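Local coordinates for protein putative prolyl-tRNA synthetase (Leishmania major, PDB 5XIL) that probably joins L-proline to its cognate tRNA at the expense of ATP, here represented by its catalytic core, anticodon-binding and zinc-binding C-terminal domains, at residues E170-V175 with G208-T213; E174-L179 with I479-P484. All blocks are in the same frame, centred on the assembly; numbering follows the deposited sequence.

Contact 1: residues E170-V175 with G208-T213; sequences ECAKEV and GDYTTT
The phenol end of Tyr210 comes up beside the methyl of Ala172, Tyr210 OH 3.5 Å from Ala172 CB, and one helical turn further on Val175 CG1 lies 3.8 Å from Thr212 OG1. The same CG1 also touches Thr212 CG2 and comes within 4.4 Å of Tyr210 CE1, obliquely to the ring. A methyl suits position 172 because the ring end comes so close to the helix; Val175 suits its place because its CB points at the strand and its CG1 methyl, anti to the backbone N, fits between Tyr210 and Thr212. Polar chemistry runs through a water that sits at the ring edge, in its plane, 2.6 Å from Tyr210 OH, and donates to Ala172 O at 2.8 Å. Tyr210 gets there with CG lodged between its backbone N and carbonyl carbon (chi1 62°), which swings the ring across to the helix. Further out, Asn232 ND2 bonds to Tyr210 OH, and a classic beta bulge sets Asp209 and Tyr210 together across from Asn232. Ser230, on the same strand 223-234, pairs through its backbone with Thr212 and through OG with Val175 O. Helix 168-189 thus packs on a strand of the class II synthetase core through methyl groups, while water and Asn232 together satisfy the tyrosine hydroxyl.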
ATOM      1  N   GLU A 170      18.169  21.242  -6.978  1.00 17.59           N
ATOM      2  CA  GLU A 170      17.259  20.169  -7.201  1.00 18.02           C
ATOM      3  C   GLU A 170      16.808  19.564  -5.870  1.00 17.99           C
ATOM      4  O   GLU A 170      15.616  19.258  -5.670  1.00 14.56           O
ATOM      5  CB  GLU A 170      17.937  19.071  -7.986  1.00 21.11           C
ATOM      6  CG  GLU A 170      18.327  19.572  -9.406  1.00 26.20           C
ATOM      7  CD  GLU A 170      19.194  18.574 -10.172  1.00 28.67           C
ATOM      8  OE1 GLU A 170      20.119  17.870  -9.620  1.00 24.21           O
ATOM      9  OE2 GLU A 170      18.894  18.475 -11.363  1.00 31.21           O
ATOM     10  N   CYS A 171      17.800  19.347  -5.020  1.00 16.13           N
ATOM     11  CA  CYS A 171      17.604  18.717  -3.719  1.00 16.30           C
ATOM     12  C   CYS A 171      16.691  19.626  -2.851  1.00 16.18           C
ATOM     13  O   CYS A 171      15.686  19.151  -2.336  1.00 14.28           O
ATOM     14  CB  CYS A 171      18.957  18.485  -3.092  1.00 15.34           C
ATOM     15  SG  CYS A 171      18.922  17.758  -1.429  1.00 16.38           S
ATOM     16  N   ALA A 172      17.000  20.931  -2.795  1.00 16.00           N
ATOM     17  CA  ALA A 172      16.223  21.915  -2.034  1.00 16.21           C
ATOM     18  C   ALA A 172      14.811  22.026  -2.508  1.00 18.41           C
ATOM     19  O   ALA A 172      13.872  22.170  -1.687  1.00 17.54           O
ATOM     20  CB  ALA A 172      16.849  23.302  -2.056  1.00 16.32           C
ATOM     21  N   LYS A 173      14.628  21.962  -3.816  1.00 16.88           N
ATOM     22  CA  LYS A 173      13.304  22.067  -4.383  1.00 17.25           C
ATOM     23  C   LYS A 173      12.443  20.851  -3.978  1.00 15.78           C
ATOM     24  O   LYS A 173      11.311  21.041  -3.586  1.00 14.86           O
ATOM     25  CB  LYS A 173      13.363  22.221  -5.898  1.00 19.92           C
ATOM     26  CG  LYS A 173      12.056  22.042  -6.665  1.00 21.82           C
ATOM     27  CD  LYS A 173      12.332  22.417  -8.126  1.00 30.07           C
ATOM     28  CE  LYS A 173      11.096  22.364  -9.016  1.00 35.58           C
ATOM     29  NZ  LYS A 173      10.582  20.967  -8.963  1.00 40.54           N
ATOM     30  N   GLU A 174      13.024  19.662  -3.986  1.00 14.15           N
ATOM     31  CA  GLU A 174      12.260  18.448  -3.642  1.00 14.14           C
ATOM     32  C   GLU A 174      11.889  18.430  -2.155  1.00 13.37           C
ATOM     33  O   GLU A 174      10.826  17.929  -1.767  1.00 12.39           O
ATOM     34  CB  GLU A 174      13.047  17.218  -3.993  1.00 13.64           C
ATOM     35  CG  GLU A 174      12.223  15.928  -3.846  1.00 14.86           C
ATOM     36  CD  GLU A 174      13.018  14.676  -4.145  1.00 15.80           C
ATOM     37  OE1 GLU A 174      14.212  14.536  -3.699  1.00 14.50           O
ATOM     38  OE2 GLU A 174      12.432  13.801  -4.801  1.00 16.74           O
ATOM     39  N   VAL A 175      12.823  18.898  -1.332  1.00 12.59           N
ATOM     40  CA  VAL A 175      12.589  19.029   0.109  1.00 12.94           C
ATOM     41  C   VAL A 175      11.252  19.716   0.394  1.00 12.69           C
ATOM     42  O   VAL A 175      10.442  19.232   1.188  1.00 12.55           O
ATOM     43  CB  VAL A 175      13.738  19.792   0.782  1.00 12.96           C
ATOM     44  CG1 VAL A 175      13.310  20.270   2.155  1.00 12.76           C
ATOM     45  CG2 VAL A 175      14.957  18.887   0.939  1.00 14.48           C
ATOM     46  N   GLY A 208      22.012  16.740   9.153  1.00 22.04           N
ATOM     47  CA  GLY A 208      21.689  17.486   7.946  1.00 18.94           C
ATOM     48  C   GLY A 208      22.056  18.949   7.988  1.00 18.26           C
ATOM     49  O   GLY A 208      22.580  19.431   8.981  1.00 19.30           O
ATOM     50  N   ASP A 209      21.782  19.657   6.898  1.00 14.98           N
ATOM     51  CA  ASP A 209      21.999  21.071   6.834  1.00 15.33           C
ATOM     52  C   ASP A 209      20.759  21.850   7.384  1.00 14.88           C
ATOM     53  O   ASP A 209      20.922  22.812   8.115  1.00 13.24           O
ATOM     54  CB  ASP A 209      22.291  21.534   5.439  1.00 18.57           C
ATOM     55  CG  ASP A 209      23.763  21.244   5.030  1.00 19.95           C
ATOM     56  OD1 ASP A 209      24.574  20.941   5.923  1.00 22.34           O
ATOM     57  OD2 ASP A 209      24.042  21.299   3.845  1.00 23.60           O
ATOM     58  N   TYR A 210      19.522  21.458   7.016  1.00 13.29           N
ATOM     59  CA  TYR A 210      18.357  22.118   7.591  1.00 12.18           C
ATOM     60  C   TYR A 210      17.176  21.163   7.497  1.00 12.04           C
ATOM     61  O   TYR A 210      17.192  20.246   6.700  1.00 11.69           O
ATOM     62  CB  TYR A 210      18.027  23.503   6.977  1.00 14.14           C
ATOM     63  CG  TYR A 210      17.685  23.532   5.504  1.00 15.94           C
ATOM     64  CD1 TYR A 210      16.381  23.292   5.042  1.00 14.81           C
ATOM     65  CD2 TYR A 210      18.688  23.716   4.554  1.00 16.03           C
ATOM     66  CE1 TYR A 210      16.104  23.309   3.692  1.00 15.41           C
ATOM     67  CE2 TYR A 210      18.405  23.777   3.212  1.00 16.59           C
ATOM     68  CZ  TYR A 210      17.137  23.522   2.775  1.00 16.60           C
ATOM     69  OH  TYR A 210      16.838  23.501   1.444  1.00 18.54           O
ATOM     70  N   THR A 211      16.219  21.371   8.389  1.00 12.09           N
ATOM     71  CA  THR A 211      15.044  20.523   8.503  1.00 11.94           C
ATOM     72  C   THR A 211      13.808  21.441   8.331  1.00 11.43           C
ATOM     73  O   THR A 211      13.724  22.524   8.890  1.00 10.69           O
ATOM     74  CB  THR A 211      14.996  19.754   9.803  1.00 12.23           C
ATOM     75  OG1 THR A 211      15.994  18.745   9.854  1.00 11.35           O
ATOM     76  CG2 THR A 211      13.635  19.101   9.937  1.00 12.37           C
ATOM     77  N   THR A 212      12.895  21.027   7.457  1.00 10.91           N
ATOM     78  CA  THR A 212      11.619  21.703   7.295  1.00 11.14           C
ATOM     79  C   THR A 212      10.531  20.811   7.921  1.00 10.85           C
ATOM     80  O   THR A 212      10.685  19.575   8.022  1.00  8.96           O
ATOM     81  CB  THR A 212      11.262  22.042   5.819  1.00 12.00           C
ATOM     82  OG1 THR A 212      10.986  20.830   5.089  1.00 12.41           O
ATOM     83  CG2 THR A 212      12.289  22.804   5.153  1.00 12.70           C
ATOM     84  N   THR A 213       9.447  21.423   8.355  1.00 11.01           N
ATOM     85  CA  THR A 213       8.466  20.742   9.207  1.00 11.19           C
ATOM     86  C   THR A 213       7.052  21.319   8.993  1.00  9.96           C
ATOM     87  O   THR A 213       6.875  22.457   8.516  1.00  9.17           O
ATOM     88  CB  THR A 213       8.892  20.911  10.673  1.00 11.90           C
ATOM     89  OG1 THR A 213       8.037  20.190  11.567  1.00 13.28           O
ATOM     90  CG2 THR A 213       8.874  22.370  11.094  1.00 12.53           C
TER
HETATM   91  O   HOH W   1      14.367  23.732   0.636  1.00 16.92           O

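Contact 2: residues E174-L179 with I479-P484; sequences EVLEIL and IPFEQP
Leu176 and Phe481 are the residues whose backbones come nearest, yet their CA atoms are still 11.2 Å apart, so side chains alone span the distance between helix 168-189 and the chain leaving strand 475-480. The helix continues unbroken through 174-179, with Leu179 N bonded to Val175 O at 3.1 Å. The other segment ends its strand at Pro480 and then turns. Gln483 fastens this turn: its NE2 bonds to Pro480 O at 2.9 Å, nearly straight at 175°, in the carbonyl plane and on a lone pair, while its OE1 accepts from Trp505 N. The amide suits the place because it can donate and accept at once. The helix belongs to the class II catalytic core and the turn to the C-terminal domain of prolyl-tRNA synthetases, so a small apolar contact joins the two domains. Phe481 reaches across as a long, flat side chain, its CE2 4.0 Å from Leu176 CD2, which approaches the ring obliquely. Leu179 CD2 meets Phe481 CE2 at 3.9 Å, but from the ring edge, near its plane. Leucines one turn apart suit this role, since both project from one helix face. Leu179 points CG opposite its backbone N (chi1 -166°), whereas Leu176 has CG opposite its carbonyl carbon (chi1 -63°); the two CD2 methyls converge on one ring carbon. Phe481 also rests against Arg196 and Arg198.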
ATOM      1  N   GLU A 174      13.024  19.662  -3.986  1.00 14.15           N
ATOM      2  CA  GLU A 174      12.260  18.448  -3.642  1.00 14.14           C
ATOM      3  C   GLU A 174      11.889  18.430  -2.155  1.00 13.37           C
ATOM      4  O   GLU A 174      10.826  17.929  -1.767  1.00 12.39           O
ATOM      5  CB  GLU A 174      13.047  17.218  -3.993  1.00 13.64           C
ATOM      6  CG  GLU A 174      12.223  15.928  -3.846  1.00 14.86           C
ATOM      7  CD  GLU A 174      13.018  14.676  -4.145  1.00 15.80           C
ATOM      8  OE1 GLU A 174      14.212  14.536  -3.699  1.00 14.50           O
ATOM      9  OE2 GLU A 174      12.432  13.801  -4.801  1.00 16.74           O
ATOM     10  N   VAL A 175      12.823  18.898  -1.332  1.00 12.59           N
ATOM     11  CA  VAL A 175      12.589  19.029   0.109  1.00 12.94           C
ATOM     12  C   VAL A 175      11.252  19.716   0.394  1.00 12.69           C
ATOM     13  O   VAL A 175      10.442  19.232   1.188  1.00 12.55           O
ATOM     14  CB  VAL A 175      13.738  19.792   0.782  1.00 12.96           C
ATOM     15  CG1 VAL A 175      13.310  20.270   2.155  1.00 12.76           C
ATOM     16  CG2 VAL A 175      14.957  18.887   0.939  1.00 14.48           C
ATOM     17  N   LEU A 176      10.991  20.813  -0.301  1.00 12.68           N
ATOM     18  CA  LEU A 176       9.768  21.572  -0.132  1.00 12.44           C
ATOM     19  C   LEU A 176       8.576  20.974  -0.864  1.00 12.43           C
ATOM     20  O   LEU A 176       7.457  21.139  -0.407  1.00 13.13           O
ATOM     21  CB  LEU A 176       9.954  23.026  -0.527  1.00 14.09           C
ATOM     22  CG  LEU A 176      10.953  23.856   0.269  1.00 14.49           C
ATOM     23  CD1 LEU A 176      11.250  25.218  -0.345  1.00 16.76           C
ATOM     24  CD2 LEU A 176      10.402  24.050   1.664  1.00 14.29           C
ATOM     25  N   GLU A 177       8.794  20.292  -1.965  1.00 14.11           N
ATOM     26  CA  GLU A 177       7.724  19.567  -2.626  1.00 14.35           C
ATOM     27  C   GLU A 177       7.160  18.498  -1.705  1.00 13.52           C
ATOM     28  O   GLU A 177       5.920  18.332  -1.611  1.00 12.53           O
ATOM     29  CB  GLU A 177       8.138  18.960  -3.955  1.00 16.44           C
ATOM     30  CG  GLU A 177       8.252  20.027  -5.065  1.00 20.69           C
ATOM     31  CD  GLU A 177       9.004  19.514  -6.298  1.00 26.29           C
ATOM     32  OE1 GLU A 177       9.835  18.586  -6.232  1.00 27.08           O
ATOM     33  OE2 GLU A 177       8.783  20.076  -7.371  1.00 34.84           O
ATOM     34  N   ILE A 178       8.059  17.807  -1.053  1.00 11.69           N
ATOM     35  CA  ILE A 178       7.699  16.749  -0.155  1.00 12.55           C
ATOM     36  C   ILE A 178       6.984  17.328   1.065  1.00 11.60           C
ATOM     37  O   ILE A 178       5.946  16.801   1.494  1.00 10.35           O
ATOM     38  CB  ILE A 178       8.935  15.896   0.253  1.00 12.55           C
ATOM     39  CG1 ILE A 178       9.459  15.068  -0.925  1.00 13.63           C
ATOM     40  CG2 ILE A 178       8.606  15.011   1.475  1.00 13.31           C
ATOM     41  CD1 ILE A 178       8.547  13.946  -1.381  1.00 13.36           C
ATOM     42  N   LEU A 179       7.495  18.440   1.592  1.00 11.03           N
ATOM     43  CA  LEU A 179       6.816  19.122   2.664  1.00 11.66           C
ATOM     44  C   LEU A 179       5.404  19.524   2.310  1.00 13.09           C
ATOM     45  O   LEU A 179       4.501  19.314   3.126  1.00 12.38           O
ATOM     46  CB  LEU A 179       7.597  20.370   3.176  1.00 12.58           C
ATOM     47  CG  LEU A 179       7.073  20.892   4.517  1.00 13.22           C
ATOM     48  CD1 LEU A 179       7.479  19.958   5.615  1.00 12.83           C
ATOM     49  CD2 LEU A 179       7.582  22.294   4.785  1.00 14.41           C
ATOM     50  N   ILE A 479      10.408  28.165  12.538  1.00 12.45           N
ATOM     51  CA  ILE A 479      10.360  29.504  11.995  1.00 12.93           C
ATOM     52  C   ILE A 479       9.361  29.406  10.836  1.00 13.18           C
ATOM     53  O   ILE A 479       9.668  28.733   9.847  1.00 12.93           O
ATOM     54  CB  ILE A 479      11.698  29.963  11.391  1.00 14.42           C
ATOM     55  CG1 ILE A 479      12.731  29.880  12.465  1.00 15.96           C
ATOM     56  CG2 ILE A 479      11.585  31.425  10.971  1.00 14.41           C
ATOM     57  CD1 ILE A 479      14.053  29.382  12.019  1.00 21.23           C
ATOM     58  N   PRO A 480       8.165  29.986  10.999  1.00 12.26           N
ATOM     59  CA  PRO A 480       7.138  29.843   9.957  1.00 13.91           C
ATOM     60  C   PRO A 480       7.515  30.519   8.650  1.00 14.88           C
ATOM     61  O   PRO A 480       8.054  31.623   8.671  1.00 15.70           O
ATOM     62  CB  PRO A 480       5.909  30.508  10.567  1.00 14.07           C
ATOM     63  CG  PRO A 480       6.177  30.676  11.963  1.00 14.60           C
ATOM     64  CD  PRO A 480       7.642  30.657  12.207  1.00 13.39           C
ATOM     65  N   PHE A 481       7.236  29.865   7.530  1.00 14.98           N
ATOM     66  CA  PHE A 481       7.481  30.457   6.237  1.00 16.63           C
ATOM     67  C   PHE A 481       6.554  31.660   6.052  1.00 18.56           C
ATOM     68  O   PHE A 481       6.945  32.627   5.454  1.00 20.03           O
ATOM     69  CB  PHE A 481       7.274  29.430   5.107  1.00 16.79           C
ATOM     70  CG  PHE A 481       8.267  28.292   5.111  1.00 16.91           C
ATOM     71  CD1 PHE A 481       9.583  28.514   5.369  1.00 19.26           C
ATOM     72  CD2 PHE A 481       7.894  27.030   4.747  1.00 16.85           C
ATOM     73  CE1 PHE A 481      10.511  27.509   5.400  1.00 18.78           C
ATOM     74  CE2 PHE A 481       8.821  25.990   4.739  1.00 18.05           C
ATOM     75  CZ  PHE A 481      10.130  26.226   5.079  1.00 18.87           C
ATOM     76  N   GLU A 482       5.350  31.605   6.609  1.00 20.06           N
ATOM     77  CA  GLU A 482       4.409  32.719   6.552  0.55 21.74           C
ATOM     78  C   GLU A 482       4.652  33.556   7.793  1.00 19.84           C
ATOM     79  O   GLU A 482       4.224  33.158   8.862  1.00 20.61           O
ATOM     80  CB  GLU A 482       2.961  32.188   6.527  0.55 23.08           C
ATOM     81  CG  GLU A 482       1.888  33.279   6.437  0.55 27.36           C
ATOM     82  CD  GLU A 482       0.540  32.737   5.964  0.55 28.53           C
ATOM     83  OE1 GLU A 482      -0.009  31.803   6.588  0.55 32.37           O
ATOM     84  OE2 GLU A 482       0.056  33.232   4.926  0.55 33.61           O
ATOM     85  N   GLN A 483       5.377  34.665   7.652  1.00 16.96           N
ATOM     86  CA  GLN A 483       5.667  35.567   8.739  1.00 16.75           C
ATOM     87  C   GLN A 483       4.605  36.663   8.878  1.00 19.79           C
ATOM     88  O   GLN A 483       3.983  37.001   7.910  1.00 19.66           O
ATOM     89  CB  GLN A 483       7.014  36.250   8.502  1.00 17.25           C
ATOM     90  CG  GLN A 483       8.188  35.331   8.592  1.00 16.47           C
ATOM     91  CD  GLN A 483       8.643  35.108   9.989  1.00 15.11           C
ATOM     92  OE1 GLN A 483       8.970  36.049  10.698  1.00 16.52           O
ATOM     93  NE2 GLN A 483       8.718  33.849  10.409  1.00 13.43           N
ATOM     94  N   PRO A 484       4.368  37.149  10.078  1.00 23.11           N
ATOM     95  CA  PRO A 484       3.502  38.330  10.310  1.00 26.31           C
ATOM     96  C   PRO A 484       3.857  39.507   9.421  1.00 28.20           C
ATOM     97  O   PRO A 484       5.015  39.695   9.091  1.00 28.85           O
ATOM     98  CB  PRO A 484       3.848  38.734  11.741  1.00 23.76           C
ATOM     99  CG  PRO A 484       4.313  37.492  12.378  1.00 25.19           C
ATOM    100  CD  PRO A 484       5.004  36.680  11.320  1.00 22.24           C
TER

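Contacts 1 and 2 lie with their centres about 10 Å apart; both use helix 168-189, and their helical segments overlap at Glu174 and Val175. In chain order the helix comes first, then strand 210-218, and about 270 residues later the turn after strand 475-480. Between strands 210-218 and 475-480 runs strand 195-198, antiparallel to both. Thr212 of contact 1 joins the sets: its CG2 lies 4.0 Å from Phe481 CZ, and its OG1 3.7 Å from Leu179 CD1. Because this one threonine of the core strand lies against both residues, the domain junction of contact 2 is continuous with the packing of contact 1.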